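Local coordinates for pyocyanin demethylase (Mycobacterium fortuitum subsp. fortuitum DSM 46621 = ATCC 6841, PDB 5K21), which removes the N-methyl group from the Pseudomonas phenazine pyocyanin by a tautomerizing demethylation, yielding the 1-hydroxyphenazine found bound in its barrel, at residues 14-19 against 125-130; 71-76 against 86-91. All coordinates share one frame; numbering follows the deposited sequence.

How the interactions relate
Both contacts are antiparallel strand pairs of one closed eight-stranded barrel, with centres about 16 Å apart. Interaction 1 joins the first strand to the last and so closes the barrel; interaction 2 belongs to the hairpin of strands 70-80 and 83-92. The first is partly buried, its outward face carrying threonine, carboxylates, lysine and water. The second is buried, its outward face, with Y73, E75 and R88, packing against other subunits of the trimer. Inside the barrel they meet where Y128 OH packs against L76 CD1, 4.1 Å away, and each gives the phenazin-1-ol pocket one residue, Y128 and C74.

Interaction 1 of 2, residues 14-19 against 125-130; sequences TMTLDV and DEKYEL
T16 OG1 is gripped from two directions: it donates a very short bond of 2.5 Å to E129 OE1, on the syn lone pair of the carboxylate, and it accepts a bond from a water 2.8 Å away. The same water donates to E129 OE2 at 2.6 Å and meets T14 OG1, so it bridges two threonines and ties down the second carboxylate oxygen. E129 gets there by folding over at chi2 (62°), which swings its carboxylate across to the first strand. Beneath this polar face the backbones of 14-19 and 125-130 run antiparallel. M15 with L130 and L17 with Y128 are hydrogen-bonded pairs; the bond from L17 N to Y128 O is almost straight, 177° at the hydrogen. V19 N adds one more bond, to E126 O. Further along the outer face, D18 and K127 lie side by side, but D18 OD1 stays 4.4 Å from K127 NZ, beyond salt-bridge range, though the charges probably attract.

On the other face the contact is apolar. V19 CG2 sits over the centre of the Y128 ring, 3.4 Å from the centroid and only 1° off the normal, a textbook CH-pi contact. L17 CD1 lies at the edge of that ring and reaches L130 CD1 at 4.1 Å. V19 and the hydrogen bond between Y128 OH and D56 OD2 probably hold the ring in the phenazin-1-ol pocket.

As the seam between strands 13-27 and 127-132, this pair shuts the barrel. Strand 39-48 flanks it on one side, where D18 bonds to S47 through the backbone, and strand 114-119 on the other, where K127 and E129 pair with S119 and T117; L76 and I78 of strand 70-80 meet Y128 from across the interior.

Interaction 2 of 2, residues 71-76 against 86-91; sequences MTYCEL and FARSLT
Y73, E75 and R88 make the tight, charged side of this contact, all on one face of the sheet. Y73 OH donates to E75 OE2 at 2.8 Å, on the anti lone pair of that oxygen, within a single strand. E75 OE2 also lies over a face of the R88 guanidinium, 3.5 Å from R88 NH1 and well out of its plane, so the salt bridge rests on charge alone, with no N-H aimed at it. The tyrosine also leans on the arginine: its ring and the guanidinium are inclined by 39°, and Y73 CE1 comes within 3.6 Å of R88 NH2. R88 turns its own N-H groups elsewhere, NH2 bonding to T77 of the second subunit, while E75 OE1 makes a salt bridge to R88 of the third. Next to this group L90 CD1 packs on Y73 CB, and M71, bent at chi2 (-74°) and chi3, curls its CE onto L90 CG at 3.8 Å.

The face turned to the barrel interior is looser and wetter. One water links T72 OG1, S89 OG and T91 OG1, the last at 2.7 Å, three hydroxyls that do not touch each other directly. S89 OG does approach C74 CB, at 3.4 Å. C74 itself is pinned by its disulfide to C60, and both cysteines border the phenazin-1-ol. Between the two faces the backbones form a regular antiparallel ladder, with paired bonds at T72-T91, C74-S89 and L76-A87.

The chemistry thus divides by face: buried carboxylate and guanidinium groups, linked within and between chains, probably help to bind the hairpin into the trimer, whereas the inner side supplies hydroxyls, ordered water and a disulfide beside the ligand.

Interaction 1 of 2, residues 14-19 against 125-130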
ATOM      1  N   THR B  14      14.476  -1.849 -20.425  1.00 24.07           N
ATOM      2  CA  THR B  14      13.512  -2.934 -20.316  1.00 24.92           C
ATOM      3  C   THR B  14      14.149  -4.124 -19.609  1.00 24.81           C
ATOM      4  O   THR B  14      15.366  -4.262 -19.538  1.00 24.02           O
ATOM      5  CB  THR B  14      12.985  -3.403 -21.675  1.00 26.26           C
ATOM      6  OG1 THR B  14      13.938  -4.284 -22.283  1.00 28.58           O
ATOM      7  CG2 THR B  14      12.722  -2.229 -22.582  1.00 26.60           C
ATOM      8  N   MET B  15      13.296  -4.987 -19.072  1.00 24.23           N
ATOM      9  CA  MET B  15      13.730  -6.178 -18.365  1.00 25.18           C
ATOM     10  C   MET B  15      12.614  -7.204 -18.498  1.00 24.84           C
ATOM     11  O   MET B  15      11.436  -6.835 -18.438  1.00 23.45           O
ATOM     12  CB  MET B  15      13.990  -5.823 -16.897  1.00 30.90           C
ATOM     13  CG  MET B  15      15.047  -6.552 -16.177  1.00 41.39           C
ATOM     14  SD  MET B  15      15.012  -5.966 -14.458  1.00 45.27           S
ATOM     15  CE  MET B  15      15.374  -4.236 -14.579  1.00 39.62           C
ATOM     16  N   THR B  16      12.984  -8.465 -18.746  1.00 23.29           N
ATOM     17  CA  THR B  16      12.044  -9.581 -18.858  1.00 23.98           C
ATOM     18  C   THR B  16      12.340 -10.572 -17.739  1.00 22.87           C
ATOM     19  O   THR B  16      13.382 -11.232 -17.761  1.00 24.01           O
ATOM     20  CB  THR B  16      12.181 -10.281 -20.207  1.00 28.12           C
ATOM     21  OG1 THR B  16      12.066  -9.327 -21.276  1.00 30.64           O
ATOM     22  CG2 THR B  16      11.119 -11.348 -20.347  1.00 30.23           C
ATOM     23  N   LEU B  17      11.421 -10.714 -16.794  1.00 21.26           N
ATOM     24  CA  LEU B  17      11.617 -11.585 -15.641  1.00 21.48           C
ATOM     25  C   LEU B  17      10.660 -12.766 -15.677  1.00 23.62           C
ATOM     26  O   LEU B  17       9.451 -12.593 -15.864  1.00 23.55           O
ATOM     27  CB  LEU B  17      11.430 -10.813 -14.342  1.00 20.92           C
ATOM     28  CG  LEU B  17      12.287  -9.569 -14.215  1.00 25.34           C
ATOM     29  CD1 LEU B  17      11.895  -8.840 -12.968  1.00 25.29           C
ATOM     30  CD2 LEU B  17      13.775  -9.899 -14.205  1.00 29.91           C
ATOM     31  N   ASP B  18      11.208 -13.967 -15.484  1.00 23.21           N
ATOM     32  CA  ASP B  18      10.400 -15.159 -15.299  1.00 23.52           C
ATOM     33  C   ASP B  18       9.994 -15.262 -13.836  1.00 25.59           C
ATOM     34  O   ASP B  18      10.802 -15.027 -12.929  1.00 23.57           O
ATOM     35  CB  ASP B  18      11.175 -16.397 -15.742  1.00 27.35           C
ATOM     36  CG  ASP B  18      11.602 -16.306 -17.206  1.00 33.77           C
ATOM     37  OD1 ASP B  18      10.820 -15.739 -18.009  1.00 34.89           O
ATOM     38  OD2 ASP B  18      12.735 -16.720 -17.532  1.00 31.66           O
ATOM     39  N   VAL B  19       8.721 -15.573 -13.615  1.00 24.60           N
ATOM     40  CA  VAL B  19       8.098 -15.473 -12.303  1.00 24.03           C
ATOM     41  C   VAL B  19       7.570 -16.847 -11.912  1.00 26.39           C
ATOM     42  O   VAL B  19       6.841 -17.483 -12.683  1.00 26.68           O
ATOM     43  CB  VAL B  19       6.977 -14.416 -12.307  1.00 24.73           C
ATOM     44  CG1 VAL B  19       6.402 -14.216 -10.928  1.00 21.91           C
ATOM     45  CG2 VAL B  19       7.517 -13.090 -12.822  1.00 25.22           C
ATOM     46  N   ASP B 125       4.388 -20.099 -17.120  1.00 55.27           N
ATOM     47  CA  ASP B 125       5.132 -19.193 -17.987  1.00 48.55           C
ATOM     48  C   ASP B 125       4.895 -17.737 -17.611  1.00 40.71           C
ATOM     49  O   ASP B 125       5.028 -16.840 -18.451  1.00 36.76           O
ATOM     50  CB  ASP B 125       4.771 -19.433 -19.451  1.00 52.35           C
ATOM     51  CG  ASP B 125       5.108 -20.836 -19.905  1.00 58.83           C
ATOM     52  OD1 ASP B 125       6.025 -21.442 -19.312  1.00 60.63           O
ATOM     53  OD2 ASP B 125       4.456 -21.335 -20.845  1.00 63.39           O
ATOM     54  N   GLU B 126       4.563 -17.485 -16.348  1.00 38.26           N
ATOM     55  CA  GLU B 126       4.314 -16.121 -15.917  1.00 35.39           C
ATOM     56  C   GLU B 126       5.570 -15.284 -16.102  1.00 29.77           C
ATOM     57  O   GLU B 126       6.680 -15.725 -15.795  1.00 30.51           O
ATOM     58  CB  GLU B 126       3.888 -16.090 -14.448  1.00 35.26           C
ATOM     59  CG  GLU B 126       3.539 -14.689 -13.986  1.00 34.31           C
ATOM     60  CD  GLU B 126       2.988 -14.638 -12.582  1.00 39.70           C
ATOM     61  OE1 GLU B 126       2.498 -15.673 -12.073  1.00 42.34           O
ATOM     62  OE2 GLU B 126       3.038 -13.547 -11.988  1.00 40.82           O
ATOM     63  N   LYS B 127       5.385 -14.064 -16.590  1.00 28.91           N
ATOM     64  CA  LYS B 127       6.488 -13.144 -16.813  1.00 27.95           C
ATOM     65  C   LYS B 127       6.070 -11.738 -16.423  1.00 23.31           C
ATOM     66  O   LYS B 127       4.884 -11.393 -16.456  1.00 24.53           O
ATOM     67  CB  LYS B 127       6.932 -13.130 -18.277  1.00 35.65           C
ATOM     68  CG  LYS B 127       7.505 -14.433 -18.787  1.00 49.24           C
ATOM     69  CD  LYS B 127       8.021 -14.273 -20.217  1.00 60.14           C
ATOM     70  CE  LYS B 127       8.626 -15.558 -20.769  1.00 69.85           C
ATOM     71  NZ  LYS B 127       7.630 -16.651 -20.909  1.00 76.52           N
ATOM     72  N   TYR B 128       7.065 -10.953 -16.019  1.00 21.15           N
ATOM     73  CA  TYR B 128       6.945  -9.511 -15.880  1.00 19.23           C
ATOM     74  C   TYR B 128       7.785  -8.885 -16.976  1.00 21.31           C
ATOM     75  O   TYR B 128       8.975  -9.215 -17.109  1.00 21.00           O
ATOM     76  CB  TYR B 128       7.475  -8.994 -14.549  1.00 19.28           C
ATOM     77  CG  TYR B 128       6.855  -9.527 -13.305  1.00 20.23           C
ATOM     78  CD1 TYR B 128       5.563 -10.003 -13.292  1.00 22.85           C
ATOM     79  CD2 TYR B 128       7.578  -9.523 -12.113  1.00 23.24           C
ATOM     80  CE1 TYR B 128       4.993 -10.497 -12.118  1.00 25.26           C
ATOM     81  CE2 TYR B 128       7.007 -10.000 -10.920  1.00 24.99           C
ATOM     82  CZ  TYR B 128       5.720 -10.480 -10.937  1.00 25.18           C
ATOM     83  OH  TYR B 128       5.147 -10.957  -9.762  1.00 28.09           O
ATOM     84  N   GLU B 129       7.194  -7.954 -17.709  1.00 25.47           N
ATOM     85  CA  GLU B 129       7.932  -7.181 -18.706  1.00 22.51           C
ATOM     86  C   GLU B 129       7.957  -5.732 -18.238  1.00 23.06           C
ATOM     87  O   GLU B 129       6.910  -5.093 -18.096  1.00 23.31           O
ATOM     88  CB  GLU B 129       7.308  -7.332 -20.093  1.00 23.82           C
ATOM     89  CG  GLU B 129       8.069  -6.598 -21.188  1.00 29.09           C
ATOM     90  CD  GLU B 129       9.515  -7.121 -21.365  1.00 30.00           C
ATOM     91  OE1 GLU B 129       9.729  -8.355 -21.241  1.00 28.86           O
ATOM     92  OE2 GLU B 129      10.431  -6.303 -21.638  1.00 26.95           O
ATOM     93  N   LEU B 130       9.150  -5.236 -17.950  1.00 22.06           N
ATOM     94  CA  LEU B 130       9.325  -3.917 -17.366  1.00 19.97           C
ATOM     95  C   LEU B 130       9.823  -2.925 -18.406  1.00 20.63           C
ATOM     96  O   LEU B 130      10.652  -3.274 -19.256  1.00 22.07           O
ATOM     97  CB  LEU B 130      10.327  -3.971 -16.220  1.00 21.36           C
ATOM     98  CG  LEU B 130       9.789  -4.554 -14.913  1.00 23.51           C
ATOM     99  CD1 LEU B 130       9.686  -6.071 -15.023  1.00 28.42           C
ATOM    100  CD2 LEU B 130      10.644  -4.155 -13.773  1.00 25.81           C
TER
HETATM  101  O   HOH W   1      12.961  -6.690 -21.671  1.00 27.77           O

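Interaction 2 of 2, residues 71-76 against 86-91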
ATOM      1  N   MET B  71     -12.146  -6.617  -9.980  1.00 47.58           N
ATOM      2  CA  MET B  71     -11.101  -5.603  -9.937  1.00 44.41           C
ATOM      3  C   MET B  71     -10.262  -5.769  -8.682  1.00 34.60           C
ATOM      4  O   MET B  71     -10.801  -5.970  -7.588  1.00 30.35           O
ATOM      5  CB  MET B  71     -11.704  -4.196  -9.945  1.00 49.14           C
ATOM      6  CG  MET B  71     -12.394  -3.780 -11.236  1.00 60.29           C
ATOM      7  SD  MET B  71     -11.257  -3.397 -12.578  1.00 65.70           S
ATOM      8  CE  MET B  71     -10.283  -2.067 -11.879  1.00 66.90           C
ATOM      9  N   THR B  72      -8.939  -5.666  -8.834  1.00 30.06           N
ATOM     10  CA  THR B  72      -8.033  -5.700  -7.695  1.00 27.92           C
ATOM     11  C   THR B  72      -7.151  -4.472  -7.696  1.00 26.86           C
ATOM     12  O   THR B  72      -6.677  -4.020  -8.752  1.00 27.80           O
ATOM     13  CB  THR B  72      -7.068  -6.914  -7.650  1.00 31.80           C
ATOM     14  OG1 THR B  72      -6.343  -7.017  -8.878  1.00 33.35           O
ATOM     15  CG2 THR B  72      -7.795  -8.204  -7.336  1.00 34.04           C
ATOM     16  N   TYR B  73      -6.929  -3.965  -6.492  1.00 26.62           N
ATOM     17  CA  TYR B  73      -5.843  -3.053  -6.197  1.00 25.72           C
ATOM     18  C   TYR B  73      -4.660  -3.896  -5.736  1.00 22.65           C
ATOM     19  O   TYR B  73      -4.772  -4.629  -4.747  1.00 20.85           O
ATOM     20  CB  TYR B  73      -6.272  -2.048  -5.133  1.00 28.36           C
ATOM     21  CG  TYR B  73      -5.120  -1.334  -4.493  1.00 33.13           C
ATOM     22  CD1 TYR B  73      -4.158  -0.710  -5.270  1.00 38.11           C
ATOM     23  CD2 TYR B  73      -4.993  -1.271  -3.114  1.00 35.46           C
ATOM     24  CE1 TYR B  73      -3.087  -0.064  -4.695  1.00 40.86           C
ATOM     25  CE2 TYR B  73      -3.922  -0.616  -2.528  1.00 37.88           C
ATOM     26  CZ  TYR B  73      -2.981  -0.010  -3.328  1.00 41.17           C
ATOM     27  OH  TYR B  73      -1.909   0.648  -2.766  1.00 48.89           O
ATOM     28  N   CYS B  74      -3.553  -3.839  -6.479  1.00 23.90           N
ATOM     29  CA  CYS B  74      -2.373  -4.643  -6.176  1.00 24.05           C
ATOM     30  C   CYS B  74      -1.166  -3.755  -5.929  1.00 24.09           C
ATOM     31  O   CYS B  74      -0.987  -2.713  -6.582  1.00 22.20           O
ATOM     32  CB  CYS B  74      -2.032  -5.607  -7.301  1.00 26.86           C
ATOM     33  SG  CYS B  74      -3.256  -6.858  -7.593  1.00 31.15           S
ATOM     34  N   GLU B  75      -0.366  -4.179  -4.960  1.00 23.82           N
ATOM     35  CA  GLU B  75       0.918  -3.582  -4.630  1.00 26.86           C
ATOM     36  C   GLU B  75       1.975  -4.672  -4.689  1.00 26.47           C
ATOM     37  O   GLU B  75       1.770  -5.774  -4.165  1.00 24.87           O
ATOM     38  CB  GLU B  75       0.916  -2.961  -3.223  1.00 38.76           C
ATOM     39  CG  GLU B  75       0.265  -1.599  -3.088  1.00 53.91           C
ATOM     40  CD  GLU B  75       1.189  -0.451  -3.507  1.00 66.31           C
ATOM     41  OE1 GLU B  75       2.322  -0.713  -3.992  1.00 70.94           O
ATOM     42  OE2 GLU B  75       0.791   0.718  -3.318  1.00 69.46           O
ATOM     43  N   LEU B  76       3.114  -4.346  -5.299  1.00 22.94           N
ATOM     44  CA  LEU B  76       4.171  -5.309  -5.541  1.00 23.13           C
ATOM     45  C   LEU B  76       5.512  -4.665  -5.240  1.00 22.63           C
ATOM     46  O   LEU B  76       5.743  -3.513  -5.612  1.00 22.90           O
ATOM     47  CB  LEU B  76       4.144  -5.779  -7.010  1.00 25.61           C
ATOM     48  CG  LEU B  76       5.188  -6.796  -7.469  1.00 26.91           C
ATOM     49  CD1 LEU B  76       4.910  -8.147  -6.807  1.00 27.44           C
ATOM     50  CD2 LEU B  76       5.137  -6.916  -8.984  1.00 27.59           C
ATOM     51  N   PHE B  86       9.136  -0.878  -7.104  1.00 22.96           N
ATOM     52  CA  PHE B  86       7.790  -0.787  -6.548  1.00 22.63           C
ATOM     53  C   PHE B  86       6.781  -0.585  -7.664  1.00 24.06           C
ATOM     54  O   PHE B  86       6.990   0.242  -8.548  1.00 22.71           O
ATOM     55  CB  PHE B  86       7.677   0.381  -5.575  1.00 21.80           C
ATOM     56  CG  PHE B  86       8.765   0.413  -4.557  1.00 23.91           C
ATOM     57  CD1 PHE B  86       9.149  -0.735  -3.910  1.00 24.53           C
ATOM     58  CD2 PHE B  86       9.407   1.600  -4.264  1.00 25.79           C
ATOM     59  CE1 PHE B  86      10.163  -0.711  -2.978  1.00 26.81           C
ATOM     60  CE2 PHE B  86      10.423   1.643  -3.348  1.00 26.71           C
ATOM     61  CZ  PHE B  86      10.801   0.498  -2.693  1.00 27.41           C
ATOM     62  N   ALA B  87       5.677  -1.326  -7.610  1.00 23.93           N
ATOM     63  CA  ALA B  87       4.652  -1.231  -8.629  1.00 22.47           C
ATOM     64  C   ALA B  87       3.275  -1.343  -7.993  1.00 22.66           C
ATOM     65  O   ALA B  87       3.101  -1.940  -6.926  1.00 21.59           O
ATOM     66  CB  ALA B  87       4.819  -2.324  -9.683  1.00 23.42           C
ATOM     67  N   ARG B  88       2.284  -0.787  -8.684  1.00 21.98           N
ATOM     68  CA  ARG B  88       0.911  -0.869  -8.205  1.00 23.63           C
ATOM     69  C   ARG B  88      -0.031  -0.857  -9.398  1.00 24.50           C
ATOM     70  O   ARG B  88       0.301  -0.355 -10.473  1.00 25.29           O
ATOM     71  CB  ARG B  88       0.565   0.275  -7.249  1.00 26.78           C
ATOM     72  CG  ARG B  88       0.591   1.645  -7.912  1.00 31.58           C
ATOM     73  CD  ARG B  88       0.417   2.734  -6.877  1.00 32.59           C
ATOM     74  NE  ARG B  88      -0.964   2.855  -6.408  1.00 31.30           N
ATOM     75  CZ  ARG B  88      -1.308   3.405  -5.253  1.00 30.98           C
ATOM     76  NH1 ARG B  88      -0.368   3.849  -4.423  1.00 31.51           N
ATOM     77  NH2 ARG B  88      -2.587   3.504  -4.910  1.00 33.91           N
ATOM     78  N   SER B  89      -1.215  -1.428  -9.197  1.00 25.48           N
ATOM     79  CA  SER B  89      -2.200  -1.517 -10.257  1.00 27.09           C
ATOM     80  C   SER B  89      -3.600  -1.469  -9.660  1.00 28.46           C
ATOM     81  O   SER B  89      -3.813  -1.788  -8.484  1.00 26.81           O
ATOM     82  CB  SER B  89      -2.044  -2.787 -11.099  1.00 27.12           C
ATOM     83  OG  SER B  89      -2.091  -3.967 -10.304  1.00 30.10           O
ATOM     84  N   LEU B  90      -4.540  -1.015 -10.487  1.00 25.00           N
ATOM     85  CA  LEU B  90      -5.970  -1.177 -10.238  1.00 26.63           C
ATOM     86  C   LEU B  90      -6.544  -1.686 -11.555  1.00 32.11           C
ATOM     87  O   LEU B  90      -6.778  -0.902 -12.483  1.00 29.76           O
ATOM     88  CB  LEU B  90      -6.623   0.125  -9.796  1.00 30.17           C
ATOM     89  CG  LEU B  90      -8.140   0.033  -9.578  1.00 32.63           C
ATOM     90  CD1 LEU B  90      -8.435  -0.819  -8.347  1.00 29.45           C
ATOM     91  CD2 LEU B  90      -8.770   1.403  -9.416  1.00 32.77           C
ATOM     92  N   THR B  91      -6.712  -2.994 -11.674  1.00 32.36           N
ATOM     93  CA  THR B  91      -7.037  -3.588 -12.970  1.00 35.49           C
ATOM     94  C   THR B  91      -7.918  -4.781 -12.726  1.00 36.86           C
ATOM     95  O   THR B  91      -7.990  -5.304 -11.607  1.00 37.38           O
ATOM     96  CB  THR B  91      -5.778  -4.046 -13.720  1.00 36.09           C
ATOM     97  OG1 THR B  91      -5.162  -5.104 -12.976  1.00 37.41           O
ATOM     98  CG2 THR B  91      -4.767  -2.928 -13.889  1.00 35.04           C
TER
HETATM   99  O   HOH W   2      -4.543  -5.258 -10.344  1.00 35.44           O